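Local atomic coordinates of apaG protein (Shewanella oneidensis, PDB entry 1TZA), a protein that is of unknown function but belongs to the ApaG family, whose domain is an all-beta sandwich of the E-set group, related to immunoglobulin-like folds. Residues T33-N38 / A80-S85; I8-K13 / F110-K115; A44-R49 / A66-E71; H50-D55 / I95-Y100. All blocks are in the same frame, centred on the assembly; numbering follows the deposited sequence.

Interaction 1: residues T33-N38 / A80-S85; sequences TITIIN and AYQYTS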
loop_
_atom_site.group_PDB
_atom_site.type_symbol
_atom_site.label_atom_id
_atom_site.label_comp_id
_atom_site.label_asym_id
_atom_site.label_seq_id
_atom_site.Cartn_x
_atom_site.Cartn_y
_atom_site.Cartn_z
ATOM N N THR A 33 8.624 4.079 -2.068
ATOM C CA THR A 33 8.776 5.457 -1.618
ATOM C C THR A 33 9.763 6.142 -2.551
ATOM O O THR A 33 10.951 5.821 -2.567
ATOM C CB THR A 33 9.297 5.509 -0.169
ATOM O OG1 THR A 33 8.370 4.835 0.694
ATOM C CG2 THR A 33 9.452 6.961 0.294
ATOM N N ILE A 34 9.247 7.076 -3.343
ATOM C CA ILE A 34 10.044 7.801 -4.316
ATOM C C ILE A 34 10.484 9.149 -3.759
ATOM O O ILE A 34 9.719 9.837 -3.086
ATOM C CB ILE A 34 9.232 8.064 -5.619
ATOM C CG1 ILE A 34 8.479 6.800 -6.050
ATOM C CG2 ILE A 34 10.163 8.515 -6.743
ATOM C CD1 ILE A 34 9.350 5.663 -6.526
ATOM N N THR A 35 11.729 9.509 -4.037
ATOM C CA THR A 35 12.272 10.794 -3.616
ATOM C C THR A 35 12.690 11.460 -4.912
ATOM O O THR A 35 13.486 10.909 -5.676
ATOM C CB THR A 35 13.497 10.648 -2.699
ATOM O OG1 THR A 35 13.104 10.007 -1.476
ATOM C CG2 THR A 35 14.088 12.028 -2.375
ATOM N N ILE A 36 12.124 12.633 -5.162
ATOM C CA ILE A 36 12.394 13.393 -6.365
ATOM C C ILE A 36 13.118 14.675 -5.974
ATOM O O ILE A 36 12.519 15.609 -5.437
ATOM C CB ILE A 36 11.070 13.695 -7.075
ATOM C CG1 ILE A 36 10.371 12.371 -7.403
ATOM C CG2 ILE A 36 11.313 14.480 -8.335
ATOM C CD1 ILE A 36 8.863 12.458 -7.452
ATOM N N ILE A 37 14.419 14.706 -6.236
ATOM C CA ILE A 37 15.249 15.854 -5.889
ATOM C C ILE A 37 15.431 16.827 -7.045
ATOM O O ILE A 37 15.832 16.440 -8.149
ATOM C CB ILE A 37 16.646 15.397 -5.425
ATOM C CG1 ILE A 37 16.511 14.274 -4.397
ATOM C CG2 ILE A 37 17.400 16.566 -4.801
ATOM C CD1 ILE A 37 17.837 13.650 -4.015
ATOM N N ASN A 38 15.125 18.095 -6.788
ATOM C CA ASN A 38 15.286 19.127 -7.799
ATOM C C ASN A 38 16.579 19.875 -7.514
ATOM O O ASN A 38 16.634 20.743 -6.638
ATOM C CB ASN A 38 14.099 20.086 -7.780
ATOM C CG ASN A 38 14.312 21.292 -8.664
ATOM O OD1 ASN A 38 14.962 21.210 -9.705
ATOM N ND2 ASN A 38 13.746 22.420 -8.262
ATOM N N ALA A 80 13.905 18.062 -1.855
ATOM C CA ALA A 80 13.609 16.664 -2.118
ATOM C C ALA A 80 12.175 16.356 -1.728
ATOM O O ALA A 80 11.844 16.379 -0.548
ATOM C CB ALA A 80 14.551 15.783 -1.319
ATOM N N TYR A 81 11.330 16.068 -2.714
ATOM C CA TYR A 81 9.934 15.739 -2.453
ATOM C C TYR A 81 9.774 14.229 -2.397
ATOM O O TYR A 81 10.133 13.522 -3.339
ATOM C CB TYR A 81 9.023 16.324 -3.543
ATOM C CG TYR A 81 7.595 15.810 -3.508
ATOM C CD1 TYR A 81 7.262 14.587 -4.089
ATOM C CD2 TYR A 81 6.582 16.534 -2.875
ATOM C CE1 TYR A 81 5.963 14.093 -4.045
ATOM C CE2 TYR A 81 5.272 16.049 -2.823
ATOM C CZ TYR A 81 4.973 14.823 -3.413
ATOM O OH TYR A 81 3.701 14.306 -3.365
ATOM N N GLN A 82 9.223 13.745 -1.292
ATOM C CA GLN A 82 9.019 12.324 -1.093
ATOM C C GLN A 82 7.545 11.953 -1.028
ATOM O O GLN A 82 6.715 12.717 -0.525
ATOM C CB GLN A 82 9.697 11.877 0.199
ATOM C CG GLN A 82 9.370 10.452 0.605
ATOM C CD GLN A 82 9.995 10.059 1.930
ATOM O OE1 GLN A 82 11.214 9.924 2.042
ATOM N NE2 GLN A 82 9.155 9.879 2.950
ATOM N N TYR A 83 7.228 10.770 -1.542
ATOM C CA TYR A 83 5.866 10.264 -1.526
ATOM C C TYR A 83 5.896 8.743 -1.566
ATOM O O TYR A 83 6.880 8.127 -1.994
ATOM C CB TYR A 83 5.071 10.817 -2.708
ATOM C CG TYR A 83 5.199 10.040 -3.991
ATOM C CD1 TYR A 83 4.365 8.947 -4.250
ATOM C CD2 TYR A 83 6.111 10.423 -4.971
ATOM C CE1 TYR A 83 4.430 8.263 -5.459
ATOM C CE2 TYR A 83 6.190 9.743 -6.182
ATOM C CZ TYR A 83 5.344 8.669 -6.422
ATOM O OH TYR A 83 5.397 8.012 -7.624
ATOM N N THR A 84 4.810 8.137 -1.115
ATOM C CA THR A 84 4.732 6.699 -1.097
ATOM C C THR A 84 3.452 6.218 -1.758
ATOM O O THR A 84 2.390 6.813 -1.589
ATOM C CB THR A 84 4.786 6.185 0.353
ATOM O OG1 THR A 84 6.110 6.388 0.874
ATOM C CG2 THR A 84 4.406 4.698 0.426
ATOM N N SER A 85 3.574 5.148 -2.533
ATOM C CA SER A 85 2.433 4.539 -3.196
ATOM C C SER A 85 2.704 3.041 -3.180
ATOM O O SER A 85 3.501 2.580 -2.381
ATOM C CB SER A 85 2.291 5.040 -4.629
ATOM O OG SER A 85 1.091 4.539 -5.201
#
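The phenol ring of Y83 lies alongside I34, both side chains pointing the same way, with CE2 of Y83 3.5 Å from CB of I34. From further along the strand CD1 of I36 meets the ring at its edge, 4.0 Å from CE2 of Y83. A chi1 of 86° sets CG of Y83 between its backbone N and carbonyl carbon and swings the ring over toward these isoleucines, while its OH bonds to the hydroxyl of Y100. A leucine in place of Y83 would probably uncover part of I34 and leave the Y100 hydroxyl without this mate. The reverse face is smaller and more polar, as suits a side partly open to water: OG1 of T33 and OG1 of T84 share a hydrogen bond of 2.7 Å, and CG2 of T33 packs 3.5 Å from CG of Q82. Antiparallel backbone bonds join I34 to Y83 and I36 to Y81; the straightest runs from I36 N to Y81 O (2.8 Å, 172°). Strand 28-38 is the middle of three, flanked by 79-89 and 8-19, and the face bearing I34 and I36 packs on L46 and W51 of strand 44-55 and Y100 of strand 93-104.

Interaction 2: residues I8-K13 / F110-K115; sequences IRVEVK and FNAIIK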
loop_
_atom_site.group_PDB
_atom_site.type_symbol
_atom_site.label_atom_id
_atom_site.label_comp_id
_atom_site.label_asym_id
_atom_site.label_seq_id
_atom_site.Cartn_x
_atom_site.Cartn_y
_atom_site.Cartn_z
ATOM N N ILE A 8 16.759 17.019 -12.348
ATOM C CA ILE A 8 16.048 16.181 -11.392
ATOM C C ILE A 8 16.597 14.761 -11.250
ATOM O O ILE A 8 16.832 14.075 -12.243
ATOM C CB ILE A 8 14.562 16.102 -11.761
ATOM C CG1 ILE A 8 13.998 17.513 -11.905
ATOM C CG2 ILE A 8 13.796 15.359 -10.685
ATOM C CD1 ILE A 8 12.576 17.549 -12.399
ATOM N N ARG A 9 16.795 14.332 -10.004
ATOM C CA ARG A 9 17.299 12.994 -9.710
ATOM C C ARG A 9 16.241 12.216 -8.934
ATOM O O ARG A 9 15.639 12.740 -8.002
ATOM C CB ARG A 9 18.590 13.074 -8.886
ATOM C CG ARG A 9 19.126 11.709 -8.464
ATOM C CD ARG A 9 20.442 11.808 -7.702
ATOM N NE ARG A 9 20.352 12.691 -6.541
ATOM C CZ ARG A 9 21.183 12.647 -5.504
ATOM N NH1 ARG A 9 22.170 11.758 -5.480
ATOM N NH2 ARG A 9 21.032 13.493 -4.488
ATOM N N VAL A 10 16.023 10.962 -9.314
ATOM C CA VAL A 10 15.027 10.134 -8.647
ATOM C C VAL A 10 15.646 8.955 -7.881
ATOM O O VAL A 10 16.396 8.159 -8.439
ATOM C CB VAL A 10 13.989 9.608 -9.670
ATOM C CG1 VAL A 10 12.884 8.859 -8.953
ATOM C CG2 VAL A 10 13.409 10.770 -10.468
ATOM N N GLU A 11 15.329 8.862 -6.594
ATOM C CA GLU A 11 15.830 7.791 -5.735
ATOM C C GLU A 11 14.637 6.997 -5.214
ATOM O O GLU A 11 13.580 7.558 -4.938
ATOM C CB GLU A 11 16.633 8.382 -4.575
ATOM C CG GLU A 11 17.830 9.215 -5.040
ATOM C CD GLU A 11 18.637 9.811 -3.892
ATOM O OE1 GLU A 11 19.744 10.336 -4.150
ATOM O OE2 GLU A 11 18.169 9.763 -2.737
ATOM N N VAL A 12 14.795 5.689 -5.073
ATOM C CA VAL A 12 13.672 4.881 -4.634
ATOM C C VAL A 12 14.018 3.690 -3.761
ATOM O O VAL A 12 15.035 3.017 -3.964
ATOM C CB VAL A 12 12.887 4.359 -5.865
ATOM C CG1 VAL A 12 13.828 3.633 -6.788
ATOM C CG2 VAL A 12 11.760 3.420 -5.437
ATOM N N LYS A 13 13.160 3.441 -2.778
ATOM C CA LYS A 13 13.303 2.289 -1.904
ATOM C C LYS A 13 11.939 1.583 -1.911
ATOM O O LYS A 13 10.899 2.220 -2.126
ATOM C CB LYS A 13 13.722 2.720 -0.488
ATOM C CG LYS A 13 12.946 3.886 0.107
ATOM C CD LYS A 13 13.559 4.316 1.444
ATOM C CE LYS A 13 12.854 5.543 2.041
ATOM N NZ LYS A 13 13.531 6.023 3.290
ATOM N N PHE A 110 9.843 18.731 -19.659
ATOM C CA PHE A 110 10.913 17.749 -19.796
ATOM C C PHE A 110 10.581 16.520 -18.961
ATOM O O PHE A 110 9.602 16.518 -18.216
ATOM C CB PHE A 110 12.259 18.334 -19.360
ATOM C CG PHE A 110 12.303 18.753 -17.924
ATOM C CD1 PHE A 110 11.602 19.876 -17.491
ATOM C CD2 PHE A 110 13.063 18.037 -17.000
ATOM C CE1 PHE A 110 11.658 20.286 -16.159
ATOM C CE2 PHE A 110 13.128 18.436 -15.662
ATOM C CZ PHE A 110 12.424 19.564 -15.242
ATOM N N ASN A 111 11.393 15.475 -19.081
ATOM C CA ASN A 111 11.134 14.254 -18.337
ATOM C C ASN A 111 12.199 13.897 -17.317
ATOM O O ASN A 111 13.390 14.087 -17.550
ATOM C CB ASN A 111 10.963 13.079 -19.299
ATOM C CG ASN A 111 9.820 13.284 -20.272
ATOM O OD1 ASN A 111 8.671 13.499 -19.875
ATOM N ND2 ASN A 111 10.131 13.220 -21.562
ATOM N N ALA A 112 11.743 13.394 -16.176
ATOM C CA ALA A 112 12.623 12.945 -15.107
ATOM C C ALA A 112 12.570 11.425 -15.222
ATOM O O ALA A 112 11.508 10.823 -15.057
ATOM C CB ALA A 112 12.093 13.394 -13.747
ATOM N N ILE A 113 13.705 10.808 -15.532
ATOM C CA ILE A 113 13.760 9.365 -15.688
ATOM C C ILE A 113 13.744 8.643 -14.354
ATOM O O ILE A 113 14.351 9.086 -13.383
ATOM C CB ILE A 113 15.027 8.931 -16.454
ATOM C CG1 ILE A 113 15.100 9.671 -17.786
ATOM C CG2 ILE A 113 15.004 7.420 -16.703
ATOM C CD1 ILE A 113 16.416 9.492 -18.510
ATOM N N ILE A 114 13.027 7.526 -14.325
ATOM C CA ILE A 114 12.935 6.695 -13.140
ATOM C C ILE A 114 13.598 5.370 -13.510
ATOM O O ILE A 114 12.994 4.532 -14.176
ATOM C CB ILE A 114 11.465 6.447 -12.738
ATOM C CG1 ILE A 114 10.733 7.785 -12.575
ATOM C CG2 ILE A 114 11.419 5.673 -11.432
ATOM C CD1 ILE A 114 9.219 7.676 -12.652
ATOM N N LYS A 115 14.847 5.199 -13.088
ATOM C CA LYS A 115 15.608 3.988 -13.378
ATOM C C LYS A 115 14.879 2.751 -12.894
ATOM O O LYS A 115 14.113 2.802 -11.930
ATOM C CB LYS A 115 16.986 4.044 -12.705
ATOM C CG LYS A 115 17.822 5.246 -13.094
ATOM C CD LYS A 115 18.120 5.267 -14.587
ATOM C CE LYS A 115 18.997 6.467 -14.954
ATOM N NZ LYS A 115 19.199 6.614 -16.429
#
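I8 and F110 cross at a slant, the tip of the isoleucine resting against the far end of the ring. CD1 of I8 comes 3.4 Å from CE2 of F110, and CG1 of I8 lies in the ring plane at its edge. The extended chain of I8, with chi2 at 174°, is what carries CD1 out to the phenylalanine. Its other branch turns to the next inward position: CG2 of I8 sits 4.0 Å from CB of A112. A methyl group suits that place because it lets the two backbones draw close, their axes approaching to 6.7 Å. V10 then straddles the following residues. Its CG2 lies over the chain, 3.5 Å from the carbonyl O of I113, and its CG1 faces CG2 of I114 at 4.3 Å. The two segments run the same way, inclined by 26°, yet they are not sheet partners: 8-19 bonds to strand 28-38 and 109-120 to strand 93-104. Theirs is a meeting of side chains between the two sheets of the sandwich. On the outward side R9 and E11 pair by charge, OE1 of E11 standing over the guanidinium face of R9. The contact itself is almost wholly aliphatic and aromatic carbon, apart from the I113 carbonyl, so it should owe its stability to close fit and exclusion of water, with the ionic pair kept at the surface.

Interaction 3: residues A44-R49 / A66-E71; sequences AKLETR and AGVVGE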
loop_
_atom_site.group_PDB
_atom_site.type_symbol
_atom_site.label_atom_id
_atom_site.label_comp_id
_atom_site.label_asym_id
_atom_site.label_seq_id
_atom_site.Cartn_x
_atom_site.Cartn_y
_atom_site.Cartn_z
ATOM N N ALA A 44 10.417 23.129 -10.182
ATOM C CA ALA A 44 9.951 22.141 -11.152
ATOM C C ALA A 44 8.677 21.477 -10.635
ATOM O O ALA A 44 8.612 21.031 -9.484
ATOM C CB ALA A 44 11.030 21.093 -11.399
ATOM N N LYS A 45 7.668 21.415 -11.497
ATOM C CA LYS A 45 6.389 20.833 -11.142
ATOM C C LYS A 45 6.160 19.488 -11.817
ATOM O O LYS A 45 6.262 19.365 -13.043
ATOM C CB LYS A 45 5.278 21.803 -11.525
ATOM C CG LYS A 45 3.878 21.376 -11.145
ATOM C CD LYS A 45 2.900 22.447 -11.592
ATOM C CE LYS A 45 1.482 22.076 -11.271
ATOM N NZ LYS A 45 0.544 23.097 -11.804
ATOM N N LEU A 46 5.848 18.482 -11.005
ATOM C CA LEU A 46 5.589 17.134 -11.507
ATOM C C LEU A 46 4.139 17.059 -11.982
ATOM O O LEU A 46 3.218 17.064 -11.170
ATOM C CB LEU A 46 5.842 16.113 -10.392
ATOM C CG LEU A 46 5.885 14.630 -10.770
ATOM C CD1 LEU A 46 6.553 13.830 -9.650
ATOM C CD2 LEU A 46 4.476 14.134 -11.050
ATOM N N GLU A 47 3.933 16.988 -13.291
ATOM C CA GLU A 47 2.575 16.938 -13.821
ATOM C C GLU A 47 2.036 15.542 -14.117
ATOM O O GLU A 47 0.881 15.247 -13.806
ATOM C CB GLU A 47 2.473 17.807 -15.077
ATOM C CG GLU A 47 2.553 19.295 -14.777
ATOM C CD GLU A 47 2.275 20.161 -15.989
ATOM O OE1 GLU A 47 1.985 21.362 -15.804
ATOM O OE2 GLU A 47 2.351 19.649 -17.124
ATOM N N THR A 48 2.863 14.684 -14.709
ATOM C CA THR A 48 2.423 13.329 -15.040
ATOM C C THR A 48 3.413 12.233 -14.675
ATOM O O THR A 48 4.583 12.484 -14.387
ATOM C CB THR A 48 2.167 13.165 -16.547
ATOM O OG1 THR A 48 3.401 13.365 -17.245
ATOM C CG2 THR A 48 1.124 14.157 -17.039
ATOM N N ARG A 49 2.929 11.001 -14.702
ATOM C CA ARG A 49 3.775 9.855 -14.430
ATOM C C ARG A 49 3.417 8.803 -15.457
ATOM O O ARG A 49 2.302 8.783 -15.982
ATOM C CB ARG A 49 3.548 9.308 -13.019
ATOM C CG ARG A 49 2.147 8.803 -12.731
ATOM C CD ARG A 49 2.097 8.086 -11.380
ATOM N NE ARG A 49 0.830 8.300 -10.683
ATOM C CZ ARG A 49 -0.340 7.790 -11.054
ATOM N NH1 ARG A 49 -0.425 7.018 -12.126
ATOM N NH2 ARG A 49 -1.427 8.067 -10.356
ATOM N N ALA A 66 -2.107 11.717 -13.955
ATOM C CA ALA A 66 -1.680 13.061 -13.589
ATOM C C ALA A 66 -1.083 13.036 -12.187
ATOM O O ALA A 66 -1.676 12.496 -11.252
ATOM C CB ALA A 66 -2.870 14.036 -13.643
ATOM N N GLY A 67 0.112 13.598 -12.067
ATOM C CA GLY A 67 0.803 13.665 -10.794
ATOM C C GLY A 67 1.120 12.340 -10.141
ATOM O O GLY A 67 1.284 11.317 -10.808
ATOM N N VAL A 68 1.220 12.393 -8.816
ATOM C CA VAL A 68 1.498 11.250 -7.981
ATOM C C VAL A 68 0.587 11.383 -6.777
ATOM O O VAL A 68 0.385 12.479 -6.257
ATOM C CB VAL A 68 2.974 11.213 -7.506
ATOM C CG1 VAL A 68 3.896 10.895 -8.672
ATOM C CG2 VAL A 68 3.355 12.544 -6.861
ATOM N N VAL A 69 0.039 10.256 -6.343
ATOM C CA VAL A 69 -0.883 10.194 -5.219
ATOM C C VAL A 69 -1.822 11.393 -5.056
ATOM O O VAL A 69 -1.981 11.943 -3.960
ATOM C CB VAL A 69 -0.129 9.920 -3.887
ATOM C CG1 VAL A 69 0.597 8.579 -3.983
ATOM C CG2 VAL A 69 0.840 11.050 -3.568
ATOM N N GLY A 70 -2.442 11.798 -6.160
ATOM C CA GLY A 70 -3.399 12.887 -6.108
ATOM C C GLY A 70 -2.920 14.315 -6.261
ATOM O O GLY A 70 -3.738 15.233 -6.301
ATOM N N GLU A 71 -1.615 14.529 -6.335
ATOM C CA GLU A 71 -1.130 15.889 -6.505
ATOM C C GLU A 71 -0.041 16.023 -7.545
ATOM O O GLU A 71 0.642 15.057 -7.890
ATOM C CB GLU A 71 -0.627 16.469 -5.178
ATOM C CG GLU A 71 0.425 15.642 -4.468
ATOM C CD GLU A 71 1.321 16.482 -3.569
ATOM O OE1 GLU A 71 1.723 16.001 -2.486
ATOM O OE2 GLU A 71 1.638 17.625 -3.952
HETATM O O HOH W 1 -2.361 10.687 -9.011
#
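L46 presses its two methyls against the backbone of G67 and the side chain of V68 in the tight part of the contact. CD2 of L46 lies 3.7 Å from CA of G67; the side chains of V68 and L46 cross at about a right angle, CG1 of V68 4.1 Å from CD2 of L46. G67 suits its place because its phi is positive and a CB there would run into O of E71. Its N bonds to O of E47, which forms with T48 a classic beta bulge opposite G101. R49 belongs to this tight half too: chi1 of 62° sets its CG between backbone N and carbonyl carbon, 3.3 Å from O of G67. Its NE goes on to a salt bridge with E18 of the second subunit. A leucine at R49 would probably leave the E18 carboxylate without its charged mate. On the looser side A66 and G70 are exposed, and a water bridges them, donating to O of A66 (3.0 Å) and accepting from N of G70 (3.1 Å). The chemistry thus shifts from apolar packing at L46 to water and ionic bonding where the type I' turn from V68 to E71 approaches the dimer partner.

Interaction 4: residues H50-D55 / I95-Y100; sequences HWIITD and IMYGTY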
loop_
_atom_site.group_PDB
_atom_site.type_symbol
_atom_site.label_atom_id
_atom_site.label_comp_id
_atom_site.label_asym_id
_atom_site.label_seq_id
_atom_site.Cartn_x
_atom_site.Cartn_y
_atom_site.Cartn_z
ATOM N N HIS A 50 4.376 7.949 -15.761
ATOM C CA HIS A 50 4.169 6.879 -16.717
ATOM C C HIS A 50 5.023 5.719 -16.243
ATOM O O HIS A 50 6.249 5.769 -16.309
ATOM C CB HIS A 50 4.584 7.310 -18.125
ATOM C CG HIS A 50 4.473 6.217 -19.143
ATOM N ND1 HIS A 50 3.306 5.514 -19.357
ATOM C CD2 HIS A 50 5.391 5.683 -19.981
ATOM C CE1 HIS A 50 3.513 4.592 -20.279
ATOM N NE2 HIS A 50 4.770 4.672 -20.674
ATOM N N TRP A 51 4.357 4.684 -15.744
ATOM C CA TRP A 51 5.026 3.506 -15.223
ATOM C C TRP A 51 4.950 2.312 -16.161
ATOM O O TRP A 51 4.048 2.205 -16.989
ATOM C CB TRP A 51 4.402 3.088 -13.883
ATOM C CG TRP A 51 4.661 3.999 -12.714
ATOM C CD1 TRP A 51 3.733 4.721 -12.010
ATOM C CD2 TRP A 51 5.913 4.199 -12.050
ATOM N NE1 TRP A 51 4.330 5.349 -10.944
ATOM C CE2 TRP A 51 5.667 5.048 -10.944
ATOM C CE3 TRP A 51 7.218 3.743 -12.280
ATOM C CZ2 TRP A 51 6.683 5.445 -10.067
ATOM C CZ3 TRP A 51 8.230 4.141 -11.403
ATOM C CH2 TRP A 51 7.955 4.984 -10.313
ATOM N N ILE A 52 5.925 1.424 -16.022
ATOM C CA ILE A 52 5.981 0.180 -16.772
ATOM C C ILE A 52 6.307 -0.812 -15.669
ATOM O O ILE A 52 7.370 -0.761 -15.057
ATOM C CB ILE A 52 7.089 0.173 -17.851
ATOM C CG1 ILE A 52 6.668 1.046 -19.037
ATOM C CG2 ILE A 52 7.353 -1.253 -18.332
ATOM C CD1 ILE A 52 6.788 2.525 -18.780
ATOM N N ILE A 53 5.363 -1.696 -15.401
ATOM C CA ILE A 53 5.500 -2.683 -14.351
ATOM C C ILE A 53 5.565 -4.074 -14.962
ATOM O O ILE A 53 4.699 -4.456 -15.752
ATOM C CB ILE A 53 4.298 -2.568 -13.386
ATOM C CG1 ILE A 53 4.174 -1.105 -12.923
ATOM C CG2 ILE A 53 4.470 -3.512 -12.207
ATOM C CD1 ILE A 53 2.895 -0.792 -12.171
ATOM N N THR A 54 6.597 -4.825 -14.586
ATOM C CA THR A 54 6.811 -6.164 -15.112
ATOM C C THR A 54 6.938 -7.227 -14.029
ATOM O O THR A 54 7.710 -7.058 -13.085
ATOM C CB THR A 54 8.090 -6.188 -15.968
ATOM O OG1 THR A 54 8.038 -5.118 -16.922
ATOM C CG2 THR A 54 8.227 -7.515 -16.703
ATOM N N ASP A 55 6.180 -8.320 -14.159
ATOM C CA ASP A 55 6.269 -9.401 -13.181
ATOM C C ASP A 55 7.425 -10.316 -13.594
ATOM O O ASP A 55 8.046 -10.104 -14.638
ATOM C CB ASP A 55 4.947 -10.192 -13.068
ATOM C CG ASP A 55 4.596 -10.984 -14.331
ATOM O OD1 ASP A 55 5.470 -11.186 -15.200
ATOM O OD2 ASP A 55 3.428 -11.424 -14.445
ATOM N N ILE A 95 9.829 -5.808 -11.730
ATOM C CA ILE A 95 10.592 -4.585 -11.952
ATOM C C ILE A 95 9.699 -3.401 -12.355
ATOM O O ILE A 95 8.666 -3.564 -13.011
ATOM C CB ILE A 95 11.638 -4.794 -13.073
ATOM C CG1 ILE A 95 12.585 -5.931 -12.695
ATOM C CG2 ILE A 95 12.419 -3.525 -13.308
ATOM C CD1 ILE A 95 13.363 -5.686 -11.429
HETATM N N MSE A 96 10.107 -2.207 -11.952
HETATM C CA MSE A 96 9.374 -0.998 -12.295
HETATM C C MSE A 96 10.322 0.072 -12.846
HETATM O O MSE A 96 11.479 0.167 -12.429
HETATM C CB MSE A 96 8.638 -0.439 -11.068
HETATM C CG MSE A 96 7.321 -1.125 -10.727
HETATM SE SE MSE A 96 6.439 -0.221 -9.236
HETATM C CE MSE A 96 5.603 1.288 -10.173
ATOM N N TYR A 97 9.830 0.863 -13.788
ATOM C CA TYR A 97 10.611 1.952 -14.368
ATOM C C TYR A 97 9.653 2.857 -15.133
ATOM O O TYR A 97 8.493 2.503 -15.329
ATOM C CB TYR A 97 11.732 1.407 -15.282
ATOM C CG TYR A 97 11.286 0.815 -16.603
ATOM C CD1 TYR A 97 10.946 1.633 -17.677
ATOM C CD2 TYR A 97 11.239 -0.566 -16.789
ATOM C CE1 TYR A 97 10.576 1.091 -18.907
ATOM C CE2 TYR A 97 10.870 -1.118 -18.009
ATOM C CZ TYR A 97 10.540 -0.284 -19.060
ATOM O OH TYR A 97 10.168 -0.831 -20.261
ATOM N N GLY A 98 10.126 4.026 -15.548
ATOM C CA GLY A 98 9.267 4.941 -16.279
ATOM C C GLY A 98 9.758 6.376 -16.253
ATOM O O GLY A 98 10.962 6.630 -16.146
ATOM N N THR A 99 8.829 7.322 -16.357
ATOM C CA THR A 99 9.187 8.731 -16.349
ATOM C C THR A 99 8.104 9.595 -15.729
ATOM O O THR A 99 6.951 9.189 -15.616
ATOM C CB THR A 99 9.439 9.253 -17.773
ATOM O OG1 THR A 99 8.245 9.111 -18.542
ATOM C CG2 THR A 99 10.558 8.471 -18.447
ATOM N N TYR A 100 8.507 10.790 -15.320
ATOM C CA TYR A 100 7.614 11.776 -14.736
ATOM C C TYR A 100 7.610 12.936 -15.715
ATOM O O TYR A 100 8.673 13.369 -16.167
ATOM C CB TYR A 100 8.150 12.271 -13.388
ATOM C CG TYR A 100 8.036 11.286 -12.258
ATOM C CD1 TYR A 100 6.834 10.630 -11.999
ATOM C CD2 TYR A 100 9.113 11.046 -11.409
ATOM C CE1 TYR A 100 6.704 9.760 -10.914
ATOM C CE2 TYR A 100 8.999 10.180 -10.319
ATOM C CZ TYR A 100 7.785 9.540 -10.075
ATOM O OH TYR A 100 7.647 8.702 -8.985
#
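H50, I52 and T54 pair with T99, Y97 and I95 through six backbone hydrogen bonds, two to each antiparallel pair. The shortest is from N of I95 to O of T54, 2.8 Å. Between the first two of these pairs, W51 and G98 form a non-hydrogen-bonded pair, and glycine suits the spot because a CB would collide with the carbonyl O of H50. The second kind of contact is aromatic. M96, present as selenomethionine, bends at chi3 (81°) and lays its CE over the indole, 3.5 Å from CD2 of W51; SE stands farther above the same face, 5.2 Å from the centre of the six-membered ring, a Met-aromatic contact. W51 and Y100 meet obliquely, CZ2 of W51 being 3.6 Å from OH of Y100, a hydroxyl bonded to Y83. On the opposite side of the sheet CB of I52 makes a CH-pi contact with the Y97 ring, 3.8 Å from its centroid. Aliphatic packing adds I53, its CG1 3.8 Å from CG of M96. Strand 60-66 continues the sheet beyond 44-55, and 109-120 beyond 93-104. The face bearing W51, I53 and M96 turns inward onto Y32 and I34 of strand 28-38 and Y83, T87 and L89 of strand 79-89.

Interactions 1 and 4 are ladders of antiparallel strands, one in each sheet of the sandwich, and each has an inward apolar face and an outward more polar one. Interaction 2 is the most buried: it joins the two sheets, using strand 8-19 from the sheet of interaction 1 and strand 109-120, neighbour of 93-104 in interaction 4, and it works through carbon contacts. Interaction 3 shares strand 44-55 with interaction 4 but lies toward the surface, where water and charge enter and the second subunit is reached. Y100, of interaction 4, touches residues of the other three, among them I114 of interaction 2 and V68 of interaction 3.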